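Alpha-1,3-glucanase (Streptomyces thermodiastaticus, PDB 7C7D) probably hydrolyses internal alpha-1,3-glucosidic bonds of alpha-1,3-glucan, acting as a thermostable GH87 glycoside hydrolase. Local coordinates at residues Phe502-Ser506 against Gln533-Pro537; Gly511-Val517 against Ala536-Thr541. All coordinates share one frame; numbering follows the deposited sequence.

Contact 1. Residues Phe502-Ser506 against Gln533-Pro537; sequences FEFVS and QAEAP
F502 opens the contact through its carbonyl: F502 O accepts Q533 N at 2.8 Å, with an N-H...O angle of 169°. The F502 ring leads off toward V519, A522 and V524 of strand 517-527. Next, E503 and Q533 form a parallel bridge, and their extended side chains run alongside each other in the same direction. Each has CG anti to its own backbone N (chi1 176° for E503), which explains the shared course; their carboxylate and amide planes are turned 51° apart. E503 OE1 accepts from G472 N, but E503 OE2 lies 3.8 Å from E535 OE1, a meeting of like charges that may favour a proton on one. Q533 NE2 donates to E535 OE1 at 2.8 Å, approaching from above that carboxylate plane, and also to P470 O. With S500 OG bonded to Q533 OE1, both ends of the buried amide are engaged, which should fix its rotation. F504 N binds Q533 O at 2.9 Å, and its ring lies on the A534 face, against V514 and V517. F504 O gathers several donors: E535 N at 2.8 Å, a weak bond from A536 N at 3.3 Å, and a water that also donates to A536 O. Here the register slips, since V505 is nearest A536. The A536 methyl presses on the backbone beyond, with CB 3.6 Å from S506 N, and a second water joins S506 N to E535 O. Parallel strands of consecutive coils, in register at E503-Q533 and F504-A534 and shifted thereafter, belong to the pectate lyase-like parallel beta-helix.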
# COMPACT_ATOMS: atom_id res chain seq x y z
N PHE A 502 12.42 -8.42 13.88
CA PHE A 502 13.50 -7.74 13.18
C PHE A 502 14.36 -8.77 12.47
O PHE A 502 14.75 -9.78 13.08
CB PHE A 502 14.39 -6.96 14.16
CG PHE A 502 13.68 -5.86 14.90
CD1 PHE A 502 13.44 -4.64 14.30
CD2 PHE A 502 13.26 -6.05 16.22
CE1 PHE A 502 12.79 -3.63 14.98
CE2 PHE A 502 12.61 -5.03 16.91
CZ PHE A 502 12.37 -3.82 16.28
N GLU A 503 14.68 -8.52 11.20
CA GLU A 503 15.53 -9.41 10.42
C GLU A 503 16.70 -8.63 9.84
O GLU A 503 16.51 -7.54 9.29
CB GLU A 503 14.74 -10.06 9.28
CG GLU A 503 15.60 -10.92 8.38
CD GLU A 503 14.89 -11.41 7.13
OE1 GLU A 503 13.77 -10.94 6.83
OE2 GLU A 503 15.48 -12.28 6.45
N PHE A 504 17.90 -9.17 9.99
CA PHE A 504 19.11 -8.60 9.41
C PHE A 504 19.72 -9.67 8.52
O PHE A 504 20.03 -10.76 8.99
CB PHE A 504 20.05 -8.14 10.53
CG PHE A 504 19.37 -7.24 11.50
CD1 PHE A 504 19.02 -5.96 11.14
CD2 PHE A 504 18.98 -7.70 12.75
CE1 PHE A 504 18.34 -5.12 12.01
CE2 PHE A 504 18.30 -6.88 13.63
CZ PHE A 504 17.99 -5.58 13.26
N VAL A 505 19.82 -9.38 7.23
CA VAL A 505 20.11 -10.42 6.26
C VAL A 505 20.91 -9.81 5.12
O VAL A 505 20.82 -8.62 4.84
CB VAL A 505 18.79 -11.08 5.78
CG1 VAL A 505 17.93 -10.09 5.00
CG2 VAL A 505 19.06 -12.33 4.95
N SER A 506 21.71 -10.65 4.47
CA SER A 506 22.30 -10.31 3.18
C SER A 506 21.63 -11.29 2.21
O SER A 506 22.07 -12.42 2.03
CB SER A 506 23.80 -10.45 3.22
OG SER A 506 24.41 -9.87 2.08
N GLN A 533 16.20 -11.95 14.01
CA GLN A 533 16.64 -13.00 13.10
C GLN A 533 17.87 -12.44 12.38
O GLN A 533 17.74 -11.65 11.44
CB GLN A 533 15.51 -13.33 12.13
CG GLN A 533 15.82 -14.43 11.13
CD GLN A 533 14.64 -14.71 10.21
OE1 GLN A 533 13.52 -14.92 10.67
NE2 GLN A 533 14.89 -14.71 8.91
N ALA A 534 19.06 -12.81 12.85
CA ALA A 534 20.32 -12.25 12.38
C ALA A 534 21.03 -13.28 11.50
O ALA A 534 21.51 -14.31 11.99
CB ALA A 534 21.21 -11.84 13.54
N GLU A 535 21.10 -12.99 10.20
CA GLU A 535 21.67 -13.91 9.24
C GLU A 535 22.76 -13.29 8.38
O GLU A 535 23.33 -13.98 7.53
CB GLU A 535 20.57 -14.47 8.33
CG GLU A 535 19.55 -15.25 9.11
CD GLU A 535 18.49 -15.81 8.21
OE1 GLU A 535 17.51 -15.09 7.94
OE2 GLU A 535 18.64 -16.97 7.76
N ALA A 536 23.05 -12.03 8.55
CA ALA A 536 24.16 -11.38 7.89
C ALA A 536 25.30 -11.20 8.87
O ALA A 536 25.08 -11.09 10.08
CB ALA A 536 23.75 -9.99 7.40
N PRO A 537 26.55 -11.16 8.40
CA PRO A 537 27.63 -10.66 9.25
C PRO A 537 27.44 -9.18 9.51
O PRO A 537 26.71 -8.49 8.80
CB PRO A 537 28.89 -10.92 8.41
CG PRO A 537 28.38 -10.87 6.99
CD PRO A 537 26.99 -11.42 7.02
O HOH W 1 22.59 -10.18 10.97
O HOH W 2 22.53 -13.29 4.99

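Contact 2. Residues Gly511-Val517 against Ala536-Thr541; sequences GHAVKNV and APGEAT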
# COMPACT_ATOMS: atom_id res chain seq x y z
N GLY A 511 26.98 -12.24 1.62
CA GLY A 511 27.73 -12.01 2.85
C GLY A 511 28.17 -10.59 3.09
O GLY A 511 29.18 -10.38 3.77
N HIS A 512 27.44 -9.60 2.59
CA HIS A 512 27.76 -8.21 2.88
C HIS A 512 27.27 -7.85 4.28
O HIS A 512 26.22 -8.31 4.74
CB HIS A 512 27.10 -7.28 1.88
CG HIS A 512 27.44 -7.59 0.45
ND1 HIS A 512 28.72 -7.49 -0.04
CD2 HIS A 512 26.66 -8.00 -0.58
CE1 HIS A 512 28.72 -7.83 -1.32
NE2 HIS A 512 27.48 -8.14 -1.67
N ALA A 513 28.03 -6.99 4.96
CA ALA A 513 27.72 -6.67 6.35
C ALA A 513 26.46 -5.83 6.49
O ALA A 513 26.23 -4.87 5.74
CB ALA A 513 28.89 -5.92 6.99
N VAL A 514 25.63 -6.20 7.46
CA VAL A 514 24.62 -5.31 8.01
C VAL A 514 25.27 -4.67 9.23
O VAL A 514 25.60 -5.36 10.20
CB VAL A 514 23.34 -6.06 8.38
CG1 VAL A 514 22.41 -5.14 9.17
CG2 VAL A 514 22.64 -6.56 7.13
N LYS A 515 25.49 -3.36 9.17
CA LYS A 515 26.21 -2.64 10.21
C LYS A 515 25.64 -1.24 10.27
O LYS A 515 24.82 -0.85 9.43
CB LYS A 515 27.71 -2.60 9.89
CG LYS A 515 28.00 -2.13 8.47
CD LYS A 515 29.49 -1.93 8.24
CE LYS A 515 29.76 -1.43 6.82
NZ LYS A 515 31.15 -0.91 6.67
N ASN A 516 26.06 -0.48 11.29
CA ASN A 516 25.59 0.89 11.49
C ASN A 516 24.09 0.93 11.79
O ASN A 516 23.43 1.94 11.54
CB ASN A 516 25.93 1.83 10.33
CG ASN A 516 27.37 1.73 9.91
OD1 ASN A 516 28.28 1.79 10.74
ND2 ASN A 516 27.61 1.59 8.61
N VAL A 517 23.57 -0.16 12.34
CA VAL A 517 22.15 -0.28 12.65
C VAL A 517 21.95 -0.12 14.15
O VAL A 517 22.63 -0.77 14.94
CB VAL A 517 21.60 -1.65 12.19
CG1 VAL A 517 20.16 -1.86 12.70
CG2 VAL A 517 21.67 -1.77 10.68
N ALA A 536 23.05 -12.03 8.55
CA ALA A 536 24.16 -11.38 7.89
C ALA A 536 25.30 -11.20 8.87
O ALA A 536 25.08 -11.09 10.08
CB ALA A 536 23.75 -9.99 7.40
N PRO A 537 26.55 -11.16 8.40
CA PRO A 537 27.63 -10.66 9.25
C PRO A 537 27.44 -9.18 9.51
O PRO A 537 26.71 -8.49 8.80
CB PRO A 537 28.89 -10.92 8.41
CG PRO A 537 28.38 -10.87 6.99
CD PRO A 537 26.99 -11.42 7.02
N GLY A 538 28.11 -8.69 10.56
CA GLY A 538 28.06 -7.27 10.86
C GLY A 538 27.85 -6.99 12.34
O GLY A 538 28.39 -7.70 13.19
N GLU A 539 27.08 -5.95 12.65
CA GLU A 539 26.84 -5.57 14.04
C GLU A 539 25.62 -4.67 14.11
O GLU A 539 25.31 -3.94 13.17
CB GLU A 539 28.06 -4.87 14.67
CG GLU A 539 28.59 -3.66 13.89
CD GLU A 539 27.81 -2.37 14.14
OE1 GLU A 539 27.88 -1.45 13.29
OE2 GLU A 539 27.12 -2.28 15.19
N ALA A 540 24.94 -4.72 15.25
CA ALA A 540 23.84 -3.81 15.52
C ALA A 540 23.72 -3.63 17.02
O ALA A 540 24.11 -4.51 17.80
CB ALA A 540 22.52 -4.34 14.97
N THR A 541 23.17 -2.49 17.42
CA THR A 541 22.92 -2.19 18.82
C THR A 541 21.43 -2.14 19.06
O THR A 541 20.68 -1.55 18.28
CB THR A 541 23.54 -0.83 19.17
OG1 THR A 541 24.95 -0.89 18.95
CG2 THR A 541 23.27 -0.47 20.64
O HOH W 3 28.66 1.75 13.56
O HOH W 4 25.36 -0.17 15.49
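N516 N donates to E539 OE1 at 2.9 Å in a nearly straight bond (173°), reaching the carboxylate from above its plane. The glutamate bends back to meet it: CG sits between the backbone N and the carbonyl carbon (chi1 54°), and chi2 of 82° folds the chain over. The other oxygen, E539 OE2, accepts a hydrogen bond from a water that also donates to V517 O, while a second water binds N516 OD1 and, weakly, E539 OE1. The carboxylate thus spans the corner at N516, where a positive phi turns the chain out of the weak strand 514-515 into strand 517-527. Main-chain bonds continue the pairing before and after this corner: V514 N to P537 O and E539 N to V514 O, each at 2.9 Å, then T541 N to V517 O at 3.1 Å. G538 brings its CA to 3.2 Å from V514 O, a CA-H...O contact; its own backbone angles are ones that suit glycine. Further out lies the packing. V514 CG2 comes to 3.6 Å from A536 CB, and the side chains of V517 and A540 meet at 4.0 Å between their CB atoms. Apart from these apolar pairs, P537 CG makes van der Waals contact with the carbonyl G511 O at 3.4 Å. V514 and V517 also touch F504, so this side faces the interior, while K515 stretches away toward a long, weak ion pair with E484. Parallel segments following one another round a tight corner, with a residue in the left-handed helical conformation at the bend, fit the stacked turns between faces of a parallel beta-helix.

In the fold
Following the chain from the N terminus, strand 502-505 comes first, then 511-517, and the chain runs along strand 517-527 before returning to 533-537 and 536-541. Contact 1 closes the larger gap, with 26 residues between its segments, and contact 2 closes one of 18. The closures interleave instead of nesting: 511-517 falls inside the first loop, whereas its partner begins at A536, which both contacts share along with P537. One coil is thereby laid on the next across two faces and the bend joining them. Direct ties also link the earlier segments, including a probable hydrogen bond between S506 OG and H512 N (3.1 Å) and F504 CE1 against V517 CG1 (3.8 Å).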